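Local coordinates for tryparedoxin (Crithidia fasciculata, PDB 1O8X), which passes reducing equivalents from trypanothione to tryparedoxin peroxidases, as a thioredoxin-fold dithiol oxidoreductase of the trypanosomatid defence against oxidative stress, at residues A27-F32 with S60-V65; F35-C40 with T69-E74; V65-W70 with A82-L87. The protein carries 1 engineered substitution. All blocks are in the same frame, centred on the assembly; numbering follows the deposited sequence.

Interaction 1: A27-F32 with S60-V65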
# COMPACT_ATOMS: atom_id res chain seq x y z
N ALA A 27 9.95 8.85 -6.02
CA ALA A 27 9.87 9.60 -7.27
C ALA A 27 9.78 8.71 -8.51
O ALA A 27 10.58 7.79 -8.69
CB ALA A 27 11.07 10.53 -7.39
N GLY A 28 8.78 8.98 -9.35
CA GLY A 28 8.63 8.26 -10.60
C GLY A 28 7.93 6.91 -10.50
O GLY A 28 7.61 6.34 -11.52
N LYS A 29 7.66 6.43 -9.28
CA LYS A 29 7.04 5.11 -9.09
C LYS A 29 5.52 5.17 -9.10
O LYS A 29 4.93 6.22 -8.87
CB LYS A 29 7.49 4.49 -7.77
CG LYS A 29 8.99 4.18 -7.78
CD LYS A 29 9.42 3.23 -6.69
CE LYS A 29 10.94 3.06 -6.71
NZ LYS A 29 11.42 1.97 -5.80
N LEU A 30 4.91 4.02 -9.40
CA LEU A 30 3.52 3.79 -9.02
C LEU A 30 3.53 3.38 -7.56
O LEU A 30 4.35 2.55 -7.15
CB LEU A 30 2.93 2.68 -9.89
CG LEU A 30 1.51 2.24 -9.53
CD1 LEU A 30 0.45 3.30 -9.72
CD2 LEU A 30 1.18 1.00 -10.35
N VAL A 31 2.63 3.95 -6.76
CA VAL A 31 2.59 3.66 -5.34
C VAL A 31 1.25 3.03 -5.01
O VAL A 31 0.21 3.63 -5.26
CB VAL A 31 2.79 4.94 -4.49
CG1 VAL A 31 2.63 4.63 -3.01
CG2 VAL A 31 4.18 5.51 -4.76
N PHE A 32 1.29 1.82 -4.46
CA PHE A 32 0.06 1.17 -4.02
C PHE A 32 -0.10 1.34 -2.53
O PHE A 32 0.75 0.89 -1.74
CB PHE A 32 0.13 -0.33 -4.29
CG PHE A 32 -0.01 -0.71 -5.73
CD1 PHE A 32 1.11 -1.14 -6.42
CD2 PHE A 32 -1.26 -0.73 -6.36
CE1 PHE A 32 1.03 -1.53 -7.74
CE2 PHE A 32 -1.37 -1.12 -7.70
CZ PHE A 32 -0.22 -1.53 -8.39
N SER A 60 10.91 -4.35 -11.80
CA SER A 60 10.75 -4.32 -13.26
C SER A 60 9.53 -3.50 -13.72
O SER A 60 9.53 -2.90 -14.80
CB SER A 60 10.69 -5.73 -13.85
OG SER A 60 9.60 -6.48 -13.34
N LYS A 61 8.48 -3.50 -12.89
CA LYS A 61 7.26 -2.73 -13.15
C LYS A 61 7.22 -1.41 -12.36
O LYS A 61 6.23 -0.69 -12.41
CB LYS A 61 6.00 -3.57 -12.93
CG LYS A 61 5.91 -4.75 -13.87
CD LYS A 61 4.55 -5.42 -13.90
CE LYS A 61 4.60 -6.73 -14.68
NZ LYS A 61 5.13 -6.55 -16.07
N ASN A 62 8.31 -1.11 -11.66
CA ASN A 62 8.55 0.18 -11.00
C ASN A 62 7.41 0.65 -10.08
O ASN A 62 6.79 1.70 -10.28
CB ASN A 62 8.91 1.27 -12.01
CG ASN A 62 9.57 2.47 -11.35
OD1 ASN A 62 9.31 3.60 -11.72
ND2 ASN A 62 10.44 2.22 -10.37
N PHE A 63 7.15 -0.14 -9.06
CA PHE A 63 6.15 0.25 -8.09
C PHE A 63 6.64 -0.03 -6.67
O PHE A 63 7.60 -0.78 -6.44
CB PHE A 63 4.79 -0.41 -8.37
CG PHE A 63 4.76 -1.91 -8.21
CD1 PHE A 63 4.53 -2.49 -6.96
CD2 PHE A 63 4.93 -2.75 -9.31
CE1 PHE A 63 4.50 -3.88 -6.83
CE2 PHE A 63 4.88 -4.13 -9.18
CZ PHE A 63 4.67 -4.70 -7.93
N GLU A 64 5.93 0.56 -5.72
CA GLU A 64 6.15 0.33 -4.31
C GLU A 64 4.81 0.10 -3.64
O GLU A 64 3.79 0.53 -4.17
CB GLU A 64 6.86 1.56 -3.70
CG GLU A 64 7.33 1.39 -2.26
CD GLU A 64 8.19 0.15 -2.05
OE1 GLU A 64 7.63 -0.93 -1.77
OE2 GLU A 64 9.42 0.27 -2.19
N VAL A 65 4.83 -0.58 -2.50
CA VAL A 65 3.63 -0.81 -1.68
C VAL A 65 3.83 -0.11 -0.34
O VAL A 65 4.88 -0.24 0.29
CB VAL A 65 3.34 -2.33 -1.49
CG1 VAL A 65 2.15 -2.52 -0.55
CG2 VAL A 65 3.05 -2.98 -2.82
O HOH W 1 10.50 2.60 -3.21
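Phe32 presents the edge of its ring to a face of Phe63, in an offset T-shaped (edge-to-face) pair with centroids 5.4 Å apart and planes at 85°. The nearest carbons are Phe32 CE1 and Phe63 CD1, 3.7 Å from each other. Phe63 reaches this position because its CG lies between the backbone N and the carbonyl carbon (chi1 66°). Leu30 belongs to the same face of the sheet: its CB rests 3.9 Å from Phe63 CB, while its CG lies over the rim of one face of the Phe32 ring.

Glu64 lies on the opposite face with Val31, and here its partner is the loop residue Lys29. The extended Lys29 chain crosses the Asn62 side chain at about a right angle. Its NZ stops 4.5 Å from Glu64 OE2, too far for a salt bridge, and a single water spans the interval, accepting from Lys29 NZ at 2.8 Å and donating to Glu64 OE2. The other carboxylate oxygen, Glu64 OE1, is held by Val65 N (2.9 Å) and by the hydroxyl of Tyr54, and with the water on OE2 these bonds probably hold the carboxylate's rotation.

Backbone bonds from Leu30 N to Asn62 O, Glu64 N to Leu30 O and, almost straight, Phe32 N to Glu64 O (2.8 Å) hold the parallel register. Joined through helix 41-57, whose Tyr54 and Phe57 pack on Phe63, strands 30-36 and 63-69 form the N-terminal beta-alpha-beta motif of the thioredoxin fold.

Interaction 2: F35-C40 with T69-E74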
# COMPACT_ATOMS: atom_id res chain seq x y z
N PHE A 35 -4.38 -1.21 2.24
CA PHE A 35 -5.18 -1.09 3.46
C PHE A 35 -5.49 -2.49 3.98
O PHE A 35 -6.11 -3.31 3.28
CB PHE A 35 -6.49 -0.35 3.17
CG PHE A 35 -6.27 1.03 2.63
CD1 PHE A 35 -6.07 1.24 1.26
CD2 PHE A 35 -6.23 2.13 3.48
CE1 PHE A 35 -5.83 2.52 0.77
CE2 PHE A 35 -6.02 3.42 2.97
CZ PHE A 35 -5.81 3.60 1.62
N SER A 36 -5.01 -2.78 5.19
CA SER A 36 -5.18 -4.10 5.77
C SER A 36 -5.02 -4.01 7.28
O SER A 36 -4.77 -2.93 7.80
CB SER A 36 -4.20 -5.11 5.17
OG SER A 36 -4.60 -6.41 5.57
N ALA A 37 -5.18 -5.13 7.97
CA ALA A 37 -5.02 -5.19 9.42
C ALA A 37 -4.71 -6.60 9.80
O ALA A 37 -5.13 -7.55 9.12
CB ALA A 37 -6.29 -4.73 10.13
N SER A 38 -4.02 -6.75 10.94
CA SER A 38 -3.72 -8.07 11.47
C SER A 38 -4.99 -8.87 11.78
O SER A 38 -4.99 -10.11 11.74
CB SER A 38 -2.83 -7.95 12.72
OG SER A 38 -3.55 -7.40 13.82
N TRP A 39 -6.08 -8.16 12.09
CA TRP A 39 -7.34 -8.79 12.46
C TRP A 39 -8.24 -9.18 11.29
O TRP A 39 -9.29 -9.78 11.49
CB TRP A 39 -8.13 -7.91 13.44
CG TRP A 39 -8.34 -6.45 13.01
CD1 TRP A 39 -7.67 -5.36 13.49
CD2 TRP A 39 -9.31 -5.95 12.07
NE1 TRP A 39 -8.15 -4.21 12.90
CE2 TRP A 39 -9.15 -4.54 12.02
CE3 TRP A 39 -10.30 -6.54 11.28
CZ2 TRP A 39 -9.94 -3.72 11.20
CZ3 TRP A 39 -11.08 -5.73 10.47
CH2 TRP A 39 -10.89 -4.34 10.43
N CYS A 40 -7.82 -8.83 10.07
CA CYS A 40 -8.68 -9.00 8.89
C CYS A 40 -8.60 -10.44 8.32
O CYS A 40 -7.54 -10.82 7.81
CB CYS A 40 -8.26 -7.99 7.83
SG CYS A 40 -9.11 -8.14 6.26
N THR A 69 -2.35 0.96 7.80
CA THR A 69 -2.94 0.05 8.76
C THR A 69 -4.35 0.42 9.27
O THR A 69 -4.66 1.58 9.47
CB THR A 69 -1.95 -0.11 9.92
OG1 THR A 69 -2.40 -1.17 10.76
CG2 THR A 69 -1.91 1.13 10.82
N TRP A 70 -5.19 -0.60 9.45
CA TRP A 70 -6.42 -0.46 10.23
C TRP A 70 -6.30 -1.14 11.61
O TRP A 70 -7.29 -1.25 12.34
CB TRP A 70 -7.62 -1.03 9.45
CG TRP A 70 -8.16 -0.11 8.38
CD1 TRP A 70 -7.55 0.99 7.81
CD2 TRP A 70 -9.42 -0.24 7.73
NE1 TRP A 70 -8.38 1.55 6.86
CE2 TRP A 70 -9.53 0.81 6.79
CE3 TRP A 70 -10.48 -1.14 7.85
CZ2 TRP A 70 -10.67 0.98 5.99
CZ3 TRP A 70 -11.59 -0.98 7.06
CH2 TRP A 70 -11.68 0.07 6.13
N ASP A 71 -5.10 -1.57 11.97
CA ASP A 71 -4.81 -1.99 13.34
C ASP A 71 -4.83 -0.79 14.27
O ASP A 71 -4.22 0.23 13.99
CB ASP A 71 -3.45 -2.66 13.45
CG ASP A 71 -3.48 -4.08 12.94
OD1 ASP A 71 -4.12 -4.94 13.58
OD2 ASP A 71 -2.92 -4.39 11.89
N GLU A 72 -5.50 -0.95 15.41
CA GLU A 72 -5.56 0.11 16.42
C GLU A 72 -4.58 -0.05 17.57
O GLU A 72 -4.44 0.86 18.39
CB GLU A 72 -7.00 0.28 16.89
CG GLU A 72 -7.83 0.76 15.73
CD GLU A 72 -9.27 1.03 16.06
OE1 GLU A 72 -9.57 1.52 17.16
OE2 GLU A 72 -10.11 0.77 15.19
N GLU A 73 -3.91 -1.19 17.62
CA GLU A 73 -2.87 -1.46 18.62
C GLU A 73 -1.50 -1.47 17.96
O GLU A 73 -1.31 -2.13 16.93
CB GLU A 73 -3.11 -2.83 19.24
CG GLU A 73 -4.38 -2.94 20.06
CD GLU A 73 -4.57 -4.35 20.58
OE1 GLU A 73 -4.87 -5.24 19.77
OE2 GLU A 73 -4.42 -4.57 21.80
N GLU A 74 -0.55 -0.74 18.54
CA GLU A 74 0.80 -0.66 17.98
C GLU A 74 1.47 -2.03 17.85
O GLU A 74 2.11 -2.30 16.83
CB GLU A 74 1.70 0.31 18.75
CG GLU A 74 3.01 0.61 18.03
CD GLU A 74 3.68 1.91 18.45
OE1 GLU A 74 3.37 2.46 19.55
OE2 GLU A 74 4.54 2.39 17.69
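Ser38 OG donates to Asp71 OD1 at only 2.5 Å, the shortest polar bond here. With OG between its backbone N and carbonyl carbon (chi1 70°), the hydroxyl is turned toward the carboxylate. Ser38 N gives its hydrogen to Asp71 OD2 at 2.8 Å; both oxygens are met on the syn side, though from out of the carboxylate plane, so one serine grips the group twice.

Trp39 NE1 donates to Trp70 O (3.1 Å), which lies near the indole plane, yet the approach is 55° out of the carbonyl plane and uses no lone pair. Trp39 CZ2 reaches 4.0 Å from Trp70 CB, and Ala37 CB packs on the rim of one face of the Trp39 ring. Trp70 N donates to Ser36 O (2.9 Å), continuing the parallel pairing past the Ser36-Thr69 bridge.

An ST turn, Asp71 N to Thr69 OG1, shapes the partner loop; a type I turn from Ala37 leads to Cys40, the N-cap residue of helix 41-57 and, in the natural protein, partner of position 43 in the redox disulfide. Trp70 NE1 bonds to Ser101 of helix 94-103 and Ser36 OG to Tyr80 of helix 74-81, helices that flank this last strand bridge.

Interaction 3: V65-W70 with A82-L87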
# COMPACT_ATOMS: atom_id res chain seq x y z
N VAL A 65 4.83 -0.58 -2.50
CA VAL A 65 3.63 -0.81 -1.68
C VAL A 65 3.83 -0.11 -0.34
O VAL A 65 4.88 -0.24 0.29
CB VAL A 65 3.34 -2.33 -1.49
CG1 VAL A 65 2.15 -2.52 -0.55
CG2 VAL A 65 3.05 -2.98 -2.82
N VAL A 66 2.82 0.65 0.08
CA VAL A 66 2.82 1.34 1.36
C VAL A 66 1.66 0.82 2.18
O VAL A 66 0.49 1.06 1.86
CB VAL A 66 2.71 2.87 1.17
CG1 VAL A 66 2.67 3.58 2.51
CG2 VAL A 66 3.88 3.38 0.32
N PHE A 67 1.97 0.08 3.24
CA PHE A 67 0.95 -0.44 4.15
C PHE A 67 0.31 0.69 4.96
O PHE A 67 1.01 1.47 5.62
CB PHE A 67 1.60 -1.48 5.07
CG PHE A 67 0.69 -2.03 6.15
CD1 PHE A 67 -0.63 -2.39 5.89
CD2 PHE A 67 1.19 -2.22 7.44
CE1 PHE A 67 -1.43 -2.90 6.90
CE2 PHE A 67 0.38 -2.72 8.45
CZ PHE A 67 -0.93 -3.07 8.17
N CYS A 68 -1.02 0.76 4.86
CA CYS A 68 -1.86 1.73 5.56
C CYS A 68 -2.73 0.95 6.53
O CYS A 68 -3.72 0.34 6.14
CB CYS A 68 -2.71 2.48 4.54
SG CYS A 68 -1.75 3.47 3.39
N THR A 69 -2.35 0.96 7.80
CA THR A 69 -2.94 0.05 8.76
C THR A 69 -4.35 0.42 9.27
O THR A 69 -4.66 1.58 9.47
CB THR A 69 -1.95 -0.11 9.92
OG1 THR A 69 -2.40 -1.17 10.76
CG2 THR A 69 -1.91 1.13 10.82
N TRP A 70 -5.19 -0.60 9.45
CA TRP A 70 -6.42 -0.46 10.23
C TRP A 70 -6.30 -1.14 11.61
O TRP A 70 -7.29 -1.25 12.34
CB TRP A 70 -7.62 -1.03 9.45
CG TRP A 70 -8.16 -0.11 8.38
CD1 TRP A 70 -7.55 0.99 7.81
CD2 TRP A 70 -9.42 -0.24 7.73
NE1 TRP A 70 -8.38 1.55 6.86
CE2 TRP A 70 -9.53 0.81 6.79
CE3 TRP A 70 -10.48 -1.14 7.85
CZ2 TRP A 70 -10.67 0.98 5.99
CZ3 TRP A 70 -11.59 -0.98 7.06
CH2 TRP A 70 -11.68 0.07 6.13
N ALA A 82 6.01 -6.48 10.24
CA ALA A 82 7.29 -7.20 10.23
C ALA A 82 7.29 -8.37 9.25
O ALA A 82 8.35 -8.84 8.82
CB ALA A 82 7.63 -7.69 11.65
N LYS A 83 6.10 -8.84 8.91
CA LYS A 83 5.92 -9.93 7.97
C LYS A 83 5.72 -9.46 6.52
O LYS A 83 5.45 -10.26 5.63
CB LYS A 83 4.76 -10.83 8.45
CG LYS A 83 4.98 -11.43 9.84
CD LYS A 83 3.64 -11.78 10.48
CE LYS A 83 3.79 -12.14 11.95
NZ LYS A 83 2.44 -12.25 12.58
N MET A 84 5.91 -8.16 6.28
CA MET A 84 5.79 -7.56 4.95
C MET A 84 7.14 -7.03 4.45
O MET A 84 7.94 -6.56 5.27
CB MET A 84 4.82 -6.38 4.99
CG MET A 84 3.39 -6.76 5.33
SD MET A 84 2.42 -5.26 5.65
CE MET A 84 0.89 -5.98 6.18
N PRO A 85 7.40 -7.11 3.14
CA PRO A 85 8.69 -6.67 2.58
C PRO A 85 8.78 -5.20 2.14
O PRO A 85 9.85 -4.75 1.74
CB PRO A 85 8.86 -7.59 1.37
CG PRO A 85 7.44 -7.74 0.86
CD PRO A 85 6.58 -7.81 2.11
N TRP A 86 7.66 -4.48 2.19
CA TRP A 86 7.53 -3.15 1.60
C TRP A 86 7.53 -2.05 2.68
O TRP A 86 8.18 -2.20 3.72
CB TRP A 86 6.29 -3.10 0.69
CG TRP A 86 5.06 -3.73 1.31
CD1 TRP A 86 4.40 -3.30 2.43
CD2 TRP A 86 4.39 -4.91 0.88
NE1 TRP A 86 3.34 -4.13 2.70
CE2 TRP A 86 3.31 -5.13 1.77
CE3 TRP A 86 4.56 -5.79 -0.20
CZ2 TRP A 86 2.45 -6.22 1.63
CZ3 TRP A 86 3.71 -6.86 -0.33
CH2 TRP A 86 2.66 -7.08 0.58
N LEU A 87 6.84 -0.94 2.42
CA LEU A 87 6.88 0.21 3.32
C LEU A 87 5.60 0.32 4.14
O LEU A 87 4.62 -0.35 3.84
CB LEU A 87 7.09 1.50 2.54
CG LEU A 87 8.19 1.50 1.48
CD1 LEU A 87 8.29 2.87 0.82
CD2 LEU A 87 9.51 1.10 2.08
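Met84 and Phe67 meet in a Met-aromatic contact with CH-pi character. The Met84 chain, extended beyond CG, crosses the ring at about a right angle and brings CE over its centre, 3.7 Å from the Phe67 centroid and almost exactly on the ring normal. Met84 SD lies over the same face nearer the root of the ring, 3.7 Å from Phe67 CG. The backbone N of Thr69 lies toward the rim of the opposite face.

A second CH-pi contact joins Val65 to Trp86, with Val65 CG1 3.5 Å from the centroid of the five-membered ring and 7° off its normal. Trp86 chi1 of 45° sets its CG between the backbone N and the carbonyl carbon, folding the indole back over the valine. Met84 CB and Pro85 CD press on the other indole face, so the ring is sandwiched.

The backbone bonds are those of a parallel pair: Leu87 N to Val65 O (3.0 Å) and Phe67 N to Leu87 O (2.8 Å). They close a further beta-alpha-beta connection, from strand 63-69 through helix 74-81 to strand 87-88, an addition to the minimal thioredoxin fold.

Apolar packing without rings is slighter. On the sheet face turned from the indole, Val66 CG2 approaches Leu87 CB at 4.3 Å, and Leu14 of strand 13-16 touches both residues. Trp86 NE1, buried near Phe67 CB, has no hydrogen-bond partner in the model.

Overall arrangement
Interactions 1 and 3 lie along strand 63-69, and interaction 2 at its C-terminal end. Interactions 1 and 3 share Val65, have centres about 14 Å apart and are tied by a probable hydrogen bond from Val66 N to Phe32 O (2.8 Å). Interactions 3 and 2 share Thr69 and Trp70, with centres about 10 Å apart. Interactions 1 and 2 have centres about 23 Å apart, on opposite sides of the chain's centre. Segment 35-40 of interaction 2 ends at Cys40, which makes no contact with 69-74; its disulfide partner, position 43, is here an engineered alanine. The arrangement is consistent with strand pairing in the core setting the position of the Cys40 loop at the strand ends.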